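Local coordinates for flagellar biosynthesis protein flhA (Bacillus subtilis, PDB 3MIX) that takes part in the export of flagellum proteins as a membrane protein of the FHIPEP family, the chain here being its cytosolic domain, at residues T254-S257 with D258-T261; K183-A186 with H187-I190; G66-L69 with L70-V74; P217-V220 with G221-Q224. All coordinates share one frame; numbering follows the deposited sequence.

How the contacts relate
All four contacts are local, and each joins residues close in sequence at one end of a helix. Contacts 1, 3 and 4 lie at helix starts, of helices 257-267, 69-84 and 220-232, whereas contact 2 occupies the loosely bonded last turn of helix 170-189. All are partly buried; contact 3 is the most open, with three of its six touching residues exposed, while contact 2 is the most central, about 4 Å from the chain centre to its own. Its chemistry is a histidine-carboxylate bond; contacts 1 and 4 use side-chain N-caps, and contact 3 a long ion pair. Contacts 1 and 4 touch through Leu-218, which packs on Thr-255 and Leu-260.

Contact 1: T254-S257 with D258-T261; sequences TTDS and DLLT
Asp-256 is the N-cap of helix 257-267, its side chain accepting from the first turn. Two amides converge on its carboxylate. The longer bond is the better directed: Leu-259 N gives its hydrogen to Asp-256 OD1 over 3.3 Å at 157°, arriving well above the carboxylate plane. Asp-258 N lies closer to the same oxygen, 2.8 Å from Asp-256 OD1, but its poor angle makes that bond weak. CG of Asp-256 stands anti to the backbone N (chi1 -176°), which swings the carboxylate forward to the amides of Asp-258 and Leu-259. The first helical backbone bond follows, as Leu-260 N donates to Asp-256 O over 2.9 Å. Just upstream, Thr-254 OG1 accepts from Asp-256 N at 3.0 Å, forming an ST turn that leads into the cap. An alanine here would remove the carboxylate and is likely to leave Leu-259 N without its capping acceptor.

Charge enters through Asp-258, whose OD2 stands 4.1 Å from Asp-256 OD1, the two carboxylate planes 53° apart. Any repulsion between them is probably eased by the salt bridge from Asp-258 OD1 to Lys-229 NZ and by the amides facing Asp-256.

Apolar packing rests on Leu-260, which slides past Thr-254 in the opposite direction. Its CD2 meets Thr-254 CG2 at 3.8 Å and also lies near the Thr-254 carbonyl oxygen.

Leu-260 is buried against Leu-247 and Tyr-250 of helix 240-250, Val-226 of helix 220-232 and the loop residue Leu-218. Met-347 of helix 343-353 packs on Asp-258 and Leu-259.

Contact 2: K183-A186 with H187-I190; sequences KQHA and HELI
Ala-186 O takes two amides in the last turn of helix 170-189, where the helix is kinked and only weakly bonded: Leu-189 N donates to it at 2.9 Å, and Ile-190 N adds a weak bond. One residue earlier, His-185 O accepts from Glu-188 N at 2.8 Å. The same two residues are joined again by a His-carboxylate hydrogen bond, from His-185 ND1 to Glu-188 OE2 over 2.9 Å and nearly straight at 170°. The two side chains run alongside each other in the same direction. Glu-188 OE2 lies in the imidazole plane at its edge, yet the N-H reaches that oxygen from above the carboxylate plane, with ring and carboxylate planes 72° apart. This bond probably restrains the rotation of the imidazole, and Ile-108 of strand 103-108 packs against both partners.

His-187 folds back over the preceding turn, its CG lying between the backbone N and the carbonyl carbon (chi1 63°). That places one ring face over His-185 O and brings the ring edge to the Gln-184 carbonyl, with His-187 CE1 3.5 Å from Gln-184 O. A water bonds His-187 ND1 at 3.1 Å and donates weakly to Lys-183 O.

Contact 3: G66-L69 with L70-V74; sequences GGDL and LDRIV
This is a helix-start contact, in which the loop residue Asp-68 and the first residue of helix 69-84 meet side chains one turn further on. Arg-72 N donates to Asp-68 O over 2.8 Å, and Ile-73 N to Leu-69 O over 2.8 Å, so the first turn is tied by two consecutive backbone bonds.

Beyond these bonds, the Arg-72 side chain reaches back across Asp-68. Its CG lies beside its own backbone N (chi1 -69°), and the chain stays extended as far as NE, which carries the aliphatic part past the aspartate. Arg-72 CD comes within 3.7 Å of Asp-68 CB, and Arg-72 CG passes 3.2 Å from Asp-68 O. Asp-68 OD2 and Arg-72 NE make a long salt bridge at 4.0 Å, with the carboxylate and guanidinium planes almost perpendicular at 88°.

On the buried flank, Leu-69 CG packs against Ile-73 CD1 at 4.0 Å, and Ile-73 continues to Ile-93 of strand 92-95 and to Val-91.

The guanidinium also reaches helix 170-189, where Arg-72 NH1 makes a weak hydrogen bond to Ser-175 OG and the side chain touches Ala-171 and Ser-172. A methionine in its place would probably leave Asp-68 without its opposite charge and Ser-175 without this weak bond. With Arg-72 NE buried and lacking a hydrogen-bond partner, the attraction to Asp-68 is probably electrostatic and weakly directional.

Contact 4: P217-V220 with G221-Q224; sequences PLSV and GDIQ
Ser-219 and Asp-222 bond each other reciprocally, each side chain accepting from the other's backbone amide. Asp-222 N donates to Ser-219 OG over 3.0 Å at 159°, and Ser-219 N donates to Asp-222 OD2 over 3.2 Å at 157°. The second donor comes from above the carboxylate plane. Ser-219 OG sits between its own backbone N and carbonyl carbon (chi1 67°), a setting that presents the hydroxyl to Asp-222 N. Asp-222 OD2 is gripped a second time by a water that donates to it at 2.6 Å and also donates to Pro-217 O at 2.8 Å, thereby linking the carboxylate to the loop.

Past the cap along the chain, the helical backbone bonds begin, with Ile-223 N bound to Ser-219 O and Gln-224 N to Val-220 O. Leu-218 CB meets Ile-223 CG1 at 4.3 Å, a loose apolar touch. Both residues are buried against Val-213 of helix 207-213 and against helix 240-250, through Leu-247 for Leu-218 and Phe-244 for Ile-223.

Pro-217, preceded by a cis peptide bond, leads the loop into this start. The paired amide-to-side-chain bonds are those of a capping box, with Ser-219 as N-cap of helix 220-232.

Contact 1: T254-S257 with D258-T261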
loop_
_atom_site.group_PDB
_atom_site.type_symbol
_atom_site.label_atom_id
_atom_site.label_comp_id
_atom_site.label_asym_id
_atom_site.label_seq_id
_atom_site.Cartn_x
_atom_site.Cartn_y
_atom_site.Cartn_z
ATOM N N THR A 254 -10.682 22.999 2.680
ATOM C CA THR A 254 -10.245 22.328 1.457
ATOM C C THR A 254 -10.819 20.922 1.343
ATOM O O THR A 254 -10.911 20.188 2.344
ATOM C CB THR A 254 -8.684 22.249 1.341
ATOM O OG1 THR A 254 -8.348 21.581 0.131
ATOM C CG2 THR A 254 -8.052 21.463 2.488
ATOM N N THR A 255 -11.192 20.542 0.119
ATOM C CA THR A 255 -11.576 19.161 -0.165
ATOM C C THR A 255 -10.518 18.450 -0.993
ATOM O O THR A 255 -10.712 17.293 -1.412
ATOM C CB THR A 255 -12.955 19.050 -0.861
ATOM O OG1 THR A 255 -12.874 19.636 -2.171
ATOM C CG2 THR A 255 -14.045 19.750 -0.048
ATOM N N ASP A 256 -9.389 19.125 -1.202
ATOM C CA ASP A 256 -8.266 18.548 -1.935
ATOM C C ASP A 256 -7.614 17.404 -1.146
ATOM O O ASP A 256 -7.012 17.627 -0.097
ATOM C CB ASP A 256 -7.229 19.629 -2.244
ATOM C CG ASP A 256 -6.069 19.104 -3.091
ATOM O OD1 ASP A 256 -5.624 17.966 -2.878
ATOM O OD2 ASP A 256 -5.587 19.835 -3.976
ATOM N N SER A 257 -7.707 16.193 -1.683
ATOM C CA SER A 257 -7.272 15.010 -0.965
ATOM C C SER A 257 -5.765 14.945 -0.831
ATOM O O SER A 257 -5.270 14.397 0.122
ATOM C CB SER A 257 -7.819 13.736 -1.599
ATOM O OG SER A 257 -7.061 13.416 -2.758
ATOM N N ASP A 258 -5.026 15.505 -1.778
ATOM C CA ASP A 258 -3.581 15.649 -1.574
ATOM C C ASP A 258 -3.239 16.476 -0.313
ATOM O O ASP A 258 -2.424 16.054 0.495
ATOM C CB ASP A 258 -2.918 16.241 -2.827
ATOM C CG ASP A 258 -2.902 15.247 -4.003
ATOM O OD1 ASP A 258 -2.643 14.038 -3.777
ATOM O OD2 ASP A 258 -3.156 15.675 -5.151
ATOM N N LEU A 259 -3.868 17.644 -0.153
ATOM C CA LEU A 259 -3.612 18.494 1.020
ATOM C C LEU A 259 -4.164 17.894 2.323
ATOM O O LEU A 259 -3.501 17.948 3.371
ATOM C CB LEU A 259 -4.148 19.916 0.808
ATOM C CG LEU A 259 -3.344 20.780 -0.181
ATOM C CD1 LEU A 259 -4.089 22.055 -0.498
ATOM C CD2 LEU A 259 -1.917 21.100 0.335
ATOM N N LEU A 260 -5.362 17.310 2.250
ATOM C CA LEU A 260 -5.938 16.674 3.417
ATOM C C LEU A 260 -5.030 15.577 3.941
ATOM O O LEU A 260 -4.951 15.381 5.166
ATOM C CB LEU A 260 -7.365 16.154 3.164
ATOM C CG LEU A 260 -8.425 17.278 3.011
ATOM C CD1 LEU A 260 -9.764 16.696 2.543
ATOM C CD2 LEU A 260 -8.618 18.114 4.278
ATOM N N THR A 261 -4.322 14.888 3.034
ATOM C CA THR A 261 -3.446 13.842 3.492
ATOM C C THR A 261 -2.138 14.330 4.108
ATOM O O THR A 261 -1.674 13.720 5.079
ATOM C CB THR A 261 -3.377 12.509 2.603
ATOM O OG1 THR A 261 -2.033 12.183 2.211
ATOM C CG2 THR A 261 -4.375 12.437 1.507
#

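Contact 2: K183-A186 with H187-I190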
loop_
_atom_site.group_PDB
_atom_site.type_symbol
_atom_site.label_atom_id
_atom_site.label_comp_id
_atom_site.label_asym_id
_atom_site.label_seq_id
_atom_site.Cartn_x
_atom_site.Cartn_y
_atom_site.Cartn_z
ATOM N N LYS A 183 0.003 -6.075 0.746
ATOM C CA LYS A 183 0.619 -4.909 1.386
ATOM C C LYS A 183 1.128 -3.930 0.337
ATOM O O LYS A 183 0.934 -2.734 0.475
ATOM C CB LYS A 183 1.748 -5.325 2.336
ATOM C CG LYS A 183 1.227 -5.806 3.692
ATOM C CD LYS A 183 2.297 -6.519 4.490
ATOM C CE LYS A 183 3.417 -5.577 4.871
ATOM N NZ LYS A 183 4.461 -6.276 5.681
ATOM N N GLN A 184 1.723 -4.452 -0.730
ATOM C CA GLN A 184 2.242 -3.598 -1.782
ATOM C C GLN A 184 1.105 -2.887 -2.537
ATOM O O GLN A 184 1.328 -1.830 -3.136
ATOM C CB GLN A 184 3.109 -4.420 -2.746
ATOM C CG GLN A 184 3.738 -3.628 -3.910
ATOM C CD GLN A 184 4.503 -4.500 -4.916
ATOM O OE1 GLN A 184 4.764 -4.075 -6.049
ATOM N NE2 GLN A 184 4.859 -5.725 -4.508
ATOM N N HIS A 185 -0.098 -3.483 -2.522
ATOM C CA HIS A 185 -1.221 -2.977 -3.300
ATOM C C HIS A 185 -2.415 -2.550 -2.446
ATOM O O HIS A 185 -3.496 -2.326 -2.987
ATOM C CB HIS A 185 -1.649 -4.019 -4.358
ATOM C CG HIS A 185 -0.598 -4.284 -5.397
ATOM N ND1 HIS A 185 -0.412 -3.468 -6.494
ATOM C CD2 HIS A 185 0.355 -5.249 -5.484
ATOM C CE1 HIS A 185 0.599 -3.921 -7.215
ATOM N NE2 HIS A 185 1.079 -5.003 -6.625
ATOM N N ALA A 186 -2.213 -2.419 -1.122
ATOM C CA ALA A 186 -3.302 -2.106 -0.165
ATOM C C ALA A 186 -4.079 -0.880 -0.557
ATOM O O ALA A 186 -5.295 -0.801 -0.337
ATOM C CB ALA A 186 -2.747 -1.931 1.284
ATOM N N HIS A 187 -3.377 0.090 -1.133
ATOM C CA HIS A 187 -3.989 1.351 -1.490
ATOM C C HIS A 187 -4.980 1.168 -2.633
ATOM O O HIS A 187 -5.892 1.979 -2.780
ATOM C CB HIS A 187 -2.909 2.367 -1.860
ATOM C CG HIS A 187 -2.100 1.990 -3.067
ATOM N ND1 HIS A 187 -1.019 1.133 -3.006
ATOM C CD2 HIS A 187 -2.198 2.377 -4.357
ATOM C CE1 HIS A 187 -0.486 1.013 -4.208
ATOM N NE2 HIS A 187 -1.198 1.740 -5.050
ATOM N N GLU A 188 -4.800 0.103 -3.428
ATOM C CA GLU A 188 -5.737 -0.250 -4.487
ATOM C C GLU A 188 -6.978 -0.938 -3.943
ATOM O O GLU A 188 -7.953 -1.051 -4.656
ATOM C CB GLU A 188 -5.079 -1.195 -5.506
ATOM C CG GLU A 188 -4.118 -0.507 -6.478
ATOM C CD GLU A 188 -3.296 -1.510 -7.240
ATOM O OE1 GLU A 188 -3.868 -2.534 -7.674
ATOM O OE2 GLU A 188 -2.068 -1.301 -7.397
ATOM N N LEU A 189 -6.931 -1.416 -2.692
ATOM C CA LEU A 189 -8.033 -2.205 -2.104
ATOM C C LEU A 189 -8.925 -1.457 -1.108
ATOM O O LEU A 189 -9.961 -1.973 -0.685
ATOM C CB LEU A 189 -7.479 -3.487 -1.450
ATOM C CG LEU A 189 -6.959 -4.589 -2.386
ATOM C CD1 LEU A 189 -6.035 -5.589 -1.601
ATOM C CD2 LEU A 189 -8.114 -5.344 -3.043
ATOM N N ILE A 190 -8.538 -0.249 -0.711
ATOM C CA ILE A 190 -9.431 0.564 0.120
ATOM C C ILE A 190 -10.498 1.213 -0.802
ATOM O O ILE A 190 -10.459 2.411 -1.074
ATOM C CB ILE A 190 -8.637 1.587 1.004
ATOM C CG1 ILE A 190 -9.563 2.428 1.900
ATOM C CG2 ILE A 190 -7.818 2.531 0.140
ATOM C CD1 ILE A 190 -10.109 1.737 3.100
HETATM O O HOH W 1 0.172 0.495 -0.211
#

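Contact 3: G66-L69 with L70-V74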
loop_
_atom_site.group_PDB
_atom_site.type_symbol
_atom_site.label_atom_id
_atom_site.label_comp_id
_atom_site.label_asym_id
_atom_site.label_seq_id
_atom_site.Cartn_x
_atom_site.Cartn_y
_atom_site.Cartn_z
ATOM N N GLY A 66 -7.996 -31.907 3.702
ATOM C CA GLY A 66 -7.017 -31.039 4.354
ATOM C C GLY A 66 -6.749 -29.842 3.459
ATOM O O GLY A 66 -7.517 -29.560 2.530
ATOM N N GLY A 67 -5.658 -29.133 3.700
ATOM C CA GLY A 67 -5.351 -28.003 2.837
ATOM C C GLY A 67 -5.834 -26.719 3.461
ATOM O O GLY A 67 -7.023 -26.533 3.744
ATOM N N ASP A 68 -4.881 -25.819 3.627
ATOM C CA ASP A 68 -4.967 -24.757 4.595
ATOM C C ASP A 68 -5.467 -23.398 4.084
ATOM O O ASP A 68 -5.680 -22.499 4.885
ATOM C CB ASP A 68 -3.589 -24.599 5.237
ATOM C CG ASP A 68 -3.563 -25.079 6.654
ATOM O OD1 ASP A 68 -4.636 -25.019 7.294
ATOM O OD2 ASP A 68 -2.483 -25.505 7.136
ATOM N N LEU A 69 -5.684 -23.275 2.777
ATOM C CA LEU A 69 -5.819 -21.960 2.115
ATOM C C LEU A 69 -6.851 -20.986 2.711
ATOM O O LEU A 69 -6.506 -19.852 3.025
ATOM C CB LEU A 69 -6.031 -22.111 0.602
ATOM C CG LEU A 69 -5.852 -20.833 -0.229
ATOM C CD1 LEU A 69 -4.444 -20.250 -0.069
ATOM C CD2 LEU A 69 -6.162 -21.112 -1.696
ATOM N N LEU A 70 -8.096 -21.449 2.852
ATOM C CA LEU A 70 -9.190 -20.668 3.431
ATOM C C LEU A 70 -8.858 -20.119 4.816
ATOM O O LEU A 70 -8.998 -18.913 5.059
ATOM C CB LEU A 70 -10.478 -21.498 3.479
ATOM C CG LEU A 70 -11.601 -21.298 2.443
ATOM C CD1 LEU A 70 -11.292 -20.285 1.337
ATOM C CD2 LEU A 70 -12.072 -22.632 1.838
ATOM N N ASP A 71 -8.412 -21.007 5.706
ATOM C CA ASP A 71 -7.993 -20.619 7.044
ATOM C C ASP A 71 -6.792 -19.698 6.962
ATOM O O ASP A 71 -6.684 -18.769 7.750
ATOM C CB ASP A 71 -7.685 -21.847 7.936
ATOM C CG ASP A 71 -8.949 -22.534 8.456
ATOM O OD1 ASP A 71 -10.018 -21.881 8.493
ATOM O OD2 ASP A 71 -8.882 -23.725 8.838
ATOM N N ARG A 72 -5.896 -19.938 6.009
ATOM C CA ARG A 72 -4.748 -19.041 5.856
ATOM C C ARG A 72 -5.142 -17.617 5.413
ATOM O O ARG A 72 -4.528 -16.642 5.832
ATOM C CB ARG A 72 -3.687 -19.641 4.944
ATOM C CG ARG A 72 -3.008 -20.842 5.593
ATOM C CD ARG A 72 -1.856 -21.419 4.770
ATOM N NE ARG A 72 -0.927 -22.135 5.653
ATOM C CZ ARG A 72 -0.150 -21.535 6.554
ATOM N NH1 ARG A 72 -0.180 -20.212 6.683
ATOM N NH2 ARG A 72 0.647 -22.248 7.329
ATOM N N ILE A 73 -6.178 -17.517 4.582
ATOM C CA ILE A 73 -6.656 -16.233 4.114
ATOM C C ILE A 73 -7.302 -15.440 5.258
ATOM O O ILE A 73 -7.082 -14.232 5.388
ATOM C CB ILE A 73 -7.581 -16.397 2.886
ATOM C CG1 ILE A 73 -6.722 -16.799 1.685
ATOM C CG2 ILE A 73 -8.329 -15.105 2.609
ATOM C CD1 ILE A 73 -7.491 -17.263 0.485
ATOM N N VAL A 74 -8.062 -16.149 6.091
ATOM C CA VAL A 74 -8.658 -15.594 7.303
ATOM C C VAL A 74 -7.602 -14.953 8.221
ATOM O O VAL A 74 -7.763 -13.824 8.692
ATOM C CB VAL A 74 -9.492 -16.672 8.041
ATOM C CG1 VAL A 74 -9.821 -16.247 9.470
ATOM C CG2 VAL A 74 -10.778 -16.979 7.239
#

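Contact 4: P217-V220 with G221-Q224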
loop_
_atom_site.group_PDB
_atom_site.type_symbol
_atom_site.label_atom_id
_atom_site.label_comp_id
_atom_site.label_asym_id
_atom_site.label_seq_id
_atom_site.Cartn_x
_atom_site.Cartn_y
_atom_site.Cartn_z
ATOM N N PRO A 217 -18.417 18.463 4.783
ATOM C CA PRO A 217 -17.901 18.877 3.456
ATOM C C PRO A 217 -17.349 17.768 2.580
ATOM O O PRO A 217 -17.192 17.968 1.367
ATOM C CB PRO A 217 -16.770 19.845 3.817
ATOM C CG PRO A 217 -16.305 19.379 5.153
ATOM C CD PRO A 217 -17.492 18.823 5.870
ATOM N N LEU A 218 -17.071 16.608 3.174
ATOM C CA LEU A 218 -16.355 15.557 2.474
ATOM C C LEU A 218 -17.239 14.382 2.078
ATOM O O LEU A 218 -17.920 13.801 2.922
ATOM C CB LEU A 218 -15.167 15.075 3.325
ATOM C CG LEU A 218 -14.098 16.126 3.659
ATOM C CD1 LEU A 218 -12.894 15.480 4.401
ATOM C CD2 LEU A 218 -13.607 16.863 2.410
ATOM N N SER A 219 -17.215 14.018 0.797
ATOM C CA SER A 219 -17.922 12.820 0.343
ATOM C C SER A 219 -17.201 11.558 0.800
ATOM O O SER A 219 -16.005 11.592 1.128
ATOM C CB SER A 219 -18.018 12.825 -1.190
ATOM O OG SER A 219 -16.704 12.676 -1.741
ATOM N N VAL A 220 -17.895 10.421 0.778
ATOM C CA VAL A 220 -17.208 9.141 1.001
ATOM C C VAL A 220 -15.983 9.016 0.073
ATOM O O VAL A 220 -14.907 8.555 0.493
ATOM C CB VAL A 220 -18.168 7.934 0.826
ATOM C CG1 VAL A 220 -17.393 6.601 0.915
ATOM C CG2 VAL A 220 -19.329 8.011 1.886
ATOM N N GLY A 221 -16.149 9.459 -1.178
ATOM C CA GLY A 221 -15.099 9.362 -2.205
ATOM C C GLY A 221 -13.861 10.168 -1.860
ATOM O O GLY A 221 -12.745 9.713 -2.056
ATOM N N ASP A 222 -14.065 11.358 -1.309
ATOM C CA ASP A 222 -12.971 12.179 -0.815
ATOM C C ASP A 222 -12.179 11.479 0.309
ATOM O O ASP A 222 -10.954 11.487 0.325
ATOM C CB ASP A 222 -13.512 13.523 -0.303
ATOM C CG ASP A 222 -14.132 14.355 -1.387
ATOM O OD1 ASP A 222 -13.868 14.075 -2.569
ATOM O OD2 ASP A 222 -14.916 15.281 -1.076
ATOM N N ILE A 223 -12.892 10.886 1.256
ATOM C CA ILE A 223 -12.268 10.181 2.379
ATOM C C ILE A 223 -11.479 8.973 1.896
ATOM O O ILE A 223 -10.338 8.750 2.326
ATOM C CB ILE A 223 -13.337 9.753 3.421
ATOM C CG1 ILE A 223 -14.056 10.987 3.980
ATOM C CG2 ILE A 223 -12.755 8.837 4.495
ATOM C CD1 ILE A 223 -15.242 10.596 4.851
ATOM N N GLN A 224 -12.104 8.195 1.016
ATOM C CA GLN A 224 -11.490 7.064 0.340
ATOM C C GLN A 224 -10.110 7.385 -0.259
ATOM O O GLN A 224 -9.171 6.613 -0.073
ATOM C CB GLN A 224 -12.446 6.551 -0.787
ATOM C CG GLN A 224 -11.886 5.428 -1.660
ATOM C CD GLN A 224 -12.936 4.908 -2.660
ATOM O OE1 GLN A 224 -14.153 5.054 -2.418
ATOM N NE2 GLN A 224 -12.478 4.323 -3.803
HETATM O O HOH W 2 -16.917 16.978 -1.202
#